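PDB 2Q9U: A-type flavoprotein from Giardia intestinalis, which probably reduces molecular oxygen at a diiron centre, using electrons passed through a bound flavin mononucleotide, and so scavenges oxygen in this parasite. Local coordinates for residues T179-R182 and E186-V189; S190-L195 and V232-D237. All blocks are in the same frame, centred on the assembly; numbering follows the deposited sequence.

Interaction 1: T179-R182 and E186-V189; sequences TSRR and ECDV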
ATOM      1  N   THR A 179     -12.575  -7.496  17.248  1.00  9.90           N
ATOM      2  CA  THR A 179     -12.216  -8.539  18.222  1.00 10.67           C
ATOM      3  C   THR A 179     -13.447  -9.402  18.495  1.00 10.54           C
ATOM      4  O   THR A 179     -14.574  -8.953  18.267  1.00  9.97           O
ATOM      5  CB  THR A 179     -11.622  -7.940  19.540  1.00 10.83           C
ATOM      6  OG1 THR A 179     -11.456  -8.974  20.509  1.00 11.62           O
ATOM      7  CG2 THR A 179     -12.517  -6.810  20.123  1.00 10.44           C
ATOM      8  N   SER A 180     -13.236 -10.634  18.949  1.00  9.91           N
ATOM      9  CA  SER A 180     -14.347 -11.479  19.342  1.00 10.66           C
ATOM     10  C   SER A 180     -14.785 -11.127  20.762  1.00 10.52           C
ATOM     11  O   SER A 180     -15.866 -11.534  21.197  1.00 10.44           O
ATOM     12  CB  SER A 180     -13.982 -12.973  19.225  1.00 11.18           C
ATOM     13  OG  SER A 180     -12.959 -13.315  20.148  1.00 11.27           O
ATOM     14  N   ARG A 181     -13.956 -10.347  21.462  1.00 10.12           N
ATOM     15  CA  ARG A 181     -14.256  -9.918  22.837  1.00 10.69           C
ATOM     16  C   ARG A 181     -15.272  -8.777  22.802  1.00 10.28           C
ATOM     17  O   ARG A 181     -15.149  -7.882  21.996  1.00  9.12           O
ATOM     18  CB  ARG A 181     -12.979  -9.405  23.540  1.00 11.25           C
ATOM     19  CG  ARG A 181     -12.099 -10.474  24.212  1.00 14.65           C
ATOM     20  CD  ARG A 181     -11.303 -11.362  23.239  1.00 20.68           C
ATOM     21  NE  ARG A 181     -10.358 -12.234  23.960  1.00 20.61           N
ATOM     22  CZ  ARG A 181      -9.102 -11.900  24.273  1.00 21.92           C
ATOM     23  NH1 ARG A 181      -8.595 -10.718  23.926  1.00 20.93           N
ATOM     24  NH2 ARG A 181      -8.342 -12.756  24.947  1.00 22.27           N
ATOM     25  N   ARG A 182     -16.231  -8.790  23.720  1.00  9.77           N
ATOM     26  CA  ARG A 182     -17.200  -7.705  23.794  1.00 10.09           C
ATOM     27  C   ARG A 182     -16.891  -6.657  24.838  1.00 10.02           C
ATOM     28  O   ARG A 182     -17.461  -5.569  24.798  1.00 10.46           O
ATOM     29  CB  ARG A 182     -18.638  -8.239  23.956  1.00  9.33           C
ATOM     30  CG  ARG A 182     -19.036  -9.236  22.842  1.00 10.62           C
ATOM     31  CD  ARG A 182     -19.046  -8.588  21.405  1.00 11.16           C
ATOM     32  NE  ARG A 182     -19.012  -9.697  20.432  1.00 11.66           N
ATOM     33  CZ  ARG A 182     -18.178  -9.829  19.425  1.00  9.83           C
ATOM     34  NH1 ARG A 182     -17.293  -8.858  19.116  1.00  9.03           N
ATOM     35  NH2 ARG A 182     -18.274 -10.942  18.690  1.00 11.46           N
ATOM     36  N   GLU A 186     -11.773  -7.765  29.072  1.00 14.20           N
ATOM     37  CA  GLU A 186     -11.325  -9.012  28.472  1.00 14.19           C
ATOM     38  C   GLU A 186     -10.159  -8.869  27.500  1.00 14.00           C
ATOM     39  O   GLU A 186      -9.611  -9.872  27.054  1.00 13.77           O
ATOM     40  CB  GLU A 186     -12.477  -9.727  27.777  1.00 13.77           C
ATOM     41  CG  GLU A 186     -13.672  -9.990  28.709  1.00 13.82           C
ATOM     42  CD  GLU A 186     -14.903 -10.431  27.957  1.00 16.22           C
ATOM     43  OE1 GLU A 186     -15.160  -9.910  26.854  1.00 14.46           O
ATOM     44  OE2 GLU A 186     -15.617 -11.313  28.477  1.00 17.51           O
ATOM     45  N   CYS A 187      -9.802  -7.624  27.168  1.00 13.37           N
ATOM     46  CA  CYS A 187      -8.714  -7.319  26.248  1.00 13.53           C
ATOM     47  C   CYS A 187      -7.539  -6.788  27.045  1.00 14.10           C
ATOM     48  O   CYS A 187      -7.599  -6.792  28.279  1.00 13.75           O
ATOM     49  CB  CYS A 187      -9.188  -6.262  25.246  1.00 13.24           C
ATOM     50  SG  CYS A 187     -10.610  -6.803  24.297  1.00 13.79           S
ATOM     51  N   ASP A 188      -6.476  -6.324  26.377  1.00 13.45           N
ATOM     52  CA  ASP A 188      -5.493  -5.480  27.093  1.00 13.75           C
ATOM     53  C   ASP A 188      -6.110  -4.110  27.186  1.00 13.14           C
ATOM     54  O   ASP A 188      -6.261  -3.454  26.169  1.00 12.59           O
ATOM     55  CB  ASP A 188      -4.126  -5.379  26.376  1.00 13.95           C
ATOM     56  CG  ASP A 188      -3.334  -6.663  26.464  1.00 16.63           C
ATOM     57  OD1 ASP A 188      -3.440  -7.369  27.497  1.00 18.37           O
ATOM     58  OD2 ASP A 188      -2.631  -6.983  25.491  1.00 15.81           O
ATOM     59  N   VAL A 189      -6.484  -3.682  28.399  1.00 12.32           N
ATOM     60  CA  VAL A 189      -7.168  -2.396  28.562  1.00 12.69           C
ATOM     61  C   VAL A 189      -6.327  -1.245  28.046  1.00 12.52           C
ATOM     62  O   VAL A 189      -6.868  -0.330  27.447  1.00 12.77           O
ATOM     63  CB  VAL A 189      -7.631  -2.156  30.030  1.00 13.45           C
ATOM     64  CG1 VAL A 189      -8.210  -0.744  30.205  1.00 13.95           C
ATOM     65  CG2 VAL A 189      -8.704  -3.170  30.366  1.00 12.53           C
TER
HETATM   66  O   HOH W   1     -16.875 -11.146  25.230  1.00 17.75           O
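R181 and E186 face each other across a tight loop of the metallo-beta-lactamase-like domain, the excursion between strand 166-170 and helix 189-204, and they show how oppositely charged residues can meet without a salt bridge. Their touching parts are the aliphatic stems, R181 CG lying 3.7 Å from E186 CB. The arginine chain bends at its second torsion (chi2 73°), which carries the guanidinium over the backbone of 186-187. There the carbonyl oxygen of E186 sits above one face of the group, displaced toward its rim. R181 NH1 is 3.4 Å from E186 O, but the angle is too poor for a hydrogen bond; the oxygen rests over the face of the group, an approach that is probably electrostatically favourable. A long, weak ion pair joins R181 to E287 of the second subunit.

The carboxylate of E186 turns to the loop backbone instead. The chain runs extended beyond CG and delivers OE1 toward R182, where a water accepts from R182 N and donates to E186 OE1. The same oxygen takes a hydrogen bond from W183 N. Against the base of the arginine stem, C187 SG packs 3.6 Å from R181 CB.

Segment 179-182 is also held from within. T179 OG1 accepts from R181 N in an ST turn, a nearly straight bond (164°). R182 folds back over its own segment, one guanidinium face covered by S180 O, while Q11 binds its NE and W19 makes a cation-pi contact. R182 NH1 completes the arrangement by donating to T179 O at 2.9 Å, the acceptor lying 28° out of the guanidinium plane.

Interaction 2: S190-L195 and V232-D237; sequences SHVMHL and VSWRGD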
ATOM      1  N   SER A 190      -5.000  -1.298  28.215  1.00 11.67           N
ATOM      2  CA  SER A 190      -4.163  -0.230  27.669  1.00 12.33           C
ATOM      3  C   SER A 190      -4.252  -0.139  26.143  1.00 11.82           C
ATOM      4  O   SER A 190      -4.234   0.956  25.595  1.00 12.57           O
ATOM      5  CB  SER A 190      -2.690  -0.299  28.153  1.00 13.08           C
ATOM      6  OG  SER A 190      -2.052  -1.482  27.728  1.00 14.02           O
ATOM      7  N   HIS A 191      -4.357  -1.282  25.471  1.00 11.22           N
ATOM      8  CA  HIS A 191      -4.536  -1.310  24.030  1.00 11.59           C
ATOM      9  C   HIS A 191      -5.899  -0.698  23.617  1.00 10.89           C
ATOM     10  O   HIS A 191      -5.971   0.091  22.679  1.00 10.71           O
ATOM     11  CB  HIS A 191      -4.429  -2.743  23.479  1.00 11.31           C
ATOM     12  CG  HIS A 191      -4.512  -2.791  21.982  1.00 12.56           C
ATOM     13  ND1 HIS A 191      -3.688  -2.031  21.179  1.00 15.19           N
ATOM     14  CD2 HIS A 191      -5.328  -3.474  21.145  1.00 14.95           C
ATOM     15  CE1 HIS A 191      -3.994  -2.242  19.911  1.00 16.42           C
ATOM     16  NE2 HIS A 191      -4.988  -3.108  19.862  1.00 16.90           N
ATOM     17  N   VAL A 192      -6.959  -1.070  24.330  1.00 10.95           N
ATOM     18  CA  VAL A 192      -8.297  -0.523  24.072  1.00 10.82           C
ATOM     19  C   VAL A 192      -8.244   0.999  24.275  1.00 11.31           C
ATOM     20  O   VAL A 192      -8.785   1.765  23.472  1.00 11.22           O
ATOM     21  CB  VAL A 192      -9.363  -1.145  24.978  1.00 10.97           C
ATOM     22  CG1 VAL A 192     -10.788  -0.552  24.624  1.00 12.57           C
ATOM     23  CG2 VAL A 192      -9.375  -2.676  24.849  1.00  9.65           C
ATOM     24  N   MET A 193      -7.546   1.443  25.327  1.00 11.44           N
ATOM     25  CA  MET A 193      -7.461   2.869  25.604  1.00 11.72           C
ATOM     26  C   MET A 193      -6.693   3.596  24.536  1.00 11.93           C
ATOM     27  O   MET A 193      -7.054   4.720  24.174  1.00 11.00           O
ATOM     28  CB  MET A 193      -6.889   3.150  27.001  1.00 12.35           C
ATOM     29  CG  MET A 193      -7.846   2.859  28.127  1.00 14.01           C
ATOM     30  SD  MET A 193      -9.370   3.884  28.050  1.00 19.34           S
ATOM     31  CE  MET A 193      -8.706   5.557  27.927  1.00 18.73           C
ATOM     32  N   HIS A 194      -5.636   2.961  24.021  1.00 11.66           N
ATOM     33  CA  HIS A 194      -4.919   3.526  22.868  1.00 12.63           C
ATOM     34  C   HIS A 194      -5.880   3.790  21.700  1.00 11.80           C
ATOM     35  O   HIS A 194      -5.882   4.877  21.120  1.00 12.33           O
ATOM     36  CB  HIS A 194      -3.771   2.598  22.453  1.00 13.32           C
ATOM     37  CG  HIS A 194      -3.184   2.918  21.120  1.00 15.32           C
ATOM     38  ND1 HIS A 194      -2.103   3.748  20.965  1.00 19.36           N
ATOM     39  CD2 HIS A 194      -3.543   2.525  19.874  1.00 17.59           C
ATOM     40  CE1 HIS A 194      -1.803   3.845  19.680  1.00 19.13           C
ATOM     41  NE2 HIS A 194      -2.668   3.119  18.994  1.00 19.36           N
ATOM     42  N   LEU A 195      -6.702   2.803  21.355  1.00 10.93           N
ATOM     43  CA  LEU A 195      -7.620   2.964  20.216  1.00 10.28           C
ATOM     44  C   LEU A 195      -8.772   3.912  20.557  1.00  9.90           C
ATOM     45  O   LEU A 195      -9.295   4.626  19.676  1.00  8.98           O
ATOM     46  CB  LEU A 195      -8.135   1.588  19.771  1.00 10.22           C
ATOM     47  CG  LEU A 195      -7.047   0.677  19.161  1.00 11.24           C
ATOM     48  CD1 LEU A 195      -7.648  -0.714  18.920  1.00 11.75           C
ATOM     49  CD2 LEU A 195      -6.463   1.269  17.848  1.00 14.37           C
ATOM     50  N   VAL A 232     -15.174  -2.473  21.693  1.00  9.66           N
ATOM     51  CA  VAL A 232     -15.570  -3.115  22.944  1.00 10.23           C
ATOM     52  C   VAL A 232     -16.365  -2.163  23.833  1.00 10.53           C
ATOM     53  O   VAL A 232     -16.316  -0.920  23.677  1.00 11.10           O
ATOM     54  CB  VAL A 232     -14.371  -3.727  23.739  1.00 10.70           C
ATOM     55  CG1 VAL A 232     -13.700  -4.807  22.919  1.00 11.39           C
ATOM     56  CG2 VAL A 232     -13.367  -2.647  24.133  1.00  9.64           C
ATOM     57  N   SER A 233     -17.110  -2.766  24.746  1.00 10.83           N
ATOM     58  CA  SER A 233     -17.941  -2.022  25.686  1.00 11.19           C
ATOM     59  C   SER A 233     -17.285  -2.000  27.065  1.00 11.18           C
ATOM     60  O   SER A 233     -16.263  -2.667  27.303  1.00 11.24           O
ATOM     61  CB  SER A 233     -19.339  -2.655  25.726  1.00 11.97           C
ATOM     62  OG  SER A 233     -19.984  -2.391  24.506  1.00 12.82           O
ATOM     63  N   TRP A 234     -17.869  -1.218  27.974  1.00 11.45           N
ATOM     64  CA  TRP A 234     -17.203  -0.803  29.189  1.00 11.53           C
ATOM     65  C   TRP A 234     -18.004  -1.158  30.445  1.00 12.51           C
ATOM     66  O   TRP A 234     -19.254  -0.981  30.508  1.00 12.23           O
ATOM     67  CB  TRP A 234     -16.972   0.727  29.168  1.00 12.08           C
ATOM     68  CG  TRP A 234     -16.197   1.214  27.992  1.00 12.12           C
ATOM     69  CD1 TRP A 234     -16.697   1.658  26.780  1.00 13.09           C
ATOM     70  CD2 TRP A 234     -14.770   1.302  27.895  1.00 12.74           C
ATOM     71  NE1 TRP A 234     -15.652   1.996  25.939  1.00 14.15           N
ATOM     72  CE2 TRP A 234     -14.465   1.790  26.599  1.00 12.95           C
ATOM     73  CE3 TRP A 234     -13.718   1.002  28.776  1.00 14.18           C
ATOM     74  CZ2 TRP A 234     -13.153   2.012  26.169  1.00 12.83           C
ATOM     75  CZ3 TRP A 234     -12.385   1.206  28.330  1.00 13.88           C
ATOM     76  CH2 TRP A 234     -12.133   1.711  27.045  1.00 12.13           C
ATOM     77  N   ARG A 235     -17.283  -1.623  31.450  1.00 12.11           N
ATOM     78  CA  ARG A 235     -17.812  -1.868  32.773  1.00 13.45           C
ATOM     79  C   ARG A 235     -16.684  -1.742  33.844  1.00 13.46           C
ATOM     80  O   ARG A 235     -15.578  -1.602  33.529  1.00 14.34           O
ATOM     81  CB  ARG A 235     -18.507  -3.232  32.827  1.00 12.34           C
ATOM     82  CG  ARG A 235     -17.528  -4.388  32.782  1.00 13.91           C
ATOM     83  CD  ARG A 235     -18.126  -5.726  32.518  1.00 13.24           C
ATOM     84  NE  ARG A 235     -17.186  -6.758  32.142  1.00 14.46           N
ATOM     85  CZ  ARG A 235     -17.503  -8.023  31.978  1.00 13.14           C
ATOM     86  NH1 ARG A 235     -18.708  -8.440  32.178  1.00 14.18           N
ATOM     87  NH2 ARG A 235     -16.609  -8.867  31.633  1.00 16.27           N
ATOM     88  N   GLY A 236     -17.060  -1.776  35.097  1.00 14.31           N
ATOM     89  CA  GLY A 236     -16.124  -1.656  36.178  1.00 14.58           C
ATOM     90  C   GLY A 236     -15.057  -0.591  36.123  1.00 14.53           C
ATOM     91  O   GLY A 236     -15.265   0.479  35.647  1.00 14.52           O
ATOM     92  N   ASP A 237     -13.868  -0.962  36.572  1.00 15.31           N
ATOM     93  CA  ASP A 237     -12.722  -0.087  36.542  1.00 16.29           C
ATOM     94  C   ASP A 237     -12.382   0.461  35.167  1.00 15.73           C
ATOM     95  O   ASP A 237     -12.050   1.621  35.055  1.00 15.85           O
ATOM     96  CB  ASP A 237     -11.469  -0.706  37.158  1.00 17.66           C
ATOM     97  CG  ASP A 237     -11.640  -1.085  38.622  1.00 21.64           C
ATOM     98  OD1 ASP A 237     -12.392  -0.451  39.323  1.00 25.91           O
ATOM     99  OD2 ASP A 237     -11.006  -2.010  39.039  1.00 26.91           O
TER
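The first turn and a half of helix 189-204 approaches the chain leading through the short edge strand 234-235, with V192 and V232 the nearest pair at 7.8 Å between CA atoms and no hydrogen bond across the gap. The two valines point at one another and meet tip to tip: V192 CG1 lies 3.4 Å from V232 CG2, closer than usual for two methyl carbons. V192 CG1 stands anti to the backbone N (chi1 -178°), the orientation that brings this one methyl to both V232 and W234.

The indole of W234 comes in from the other direction and leads with its six-membered ring, CH2 being 3.6 Å from V192 CG1. M193 reaches the same corner by a chain bent at chi2 and chi3. Its SD lies 3.7 Å from W234 CH2 and 4.8 Å from the centroid of the six-membered ring, an oblique Met-aromatic contact 61° off the ring normal. F196 also meets the indole, their planes steeply inclined.

The polar end of the tryptophan is satisfied apart from the helix, NE1 donating to F173 O. What joins the helix to 232-234 here is therefore dispersion and close fit, with the sulfur adding a polarisable partner for the ring.

In the fold
Interactions 1 and 2 follow one another along the chain, their centres about 8 Å apart, and both lie at the start of helix 189-204: 186-189 leads into it and 190-195 forms its opening turns. Interaction 1 is partly buried and borders the second subunit, and its chemistry is that of charged chains, backbone carbonyls and a water. Interaction 2 is buried and wholly apolar across its segments. The two meet directly, for C187 CB packs on V192 CG2 at 3.6 Å, V232 CG1 touches the T179-R182 loop, and R182 O probably accepts from S233 N. The 179-182 loop is thus probably tied to the chain entering strand 234-235 through the backbone, whereas the helix meets 232-234 through side chains.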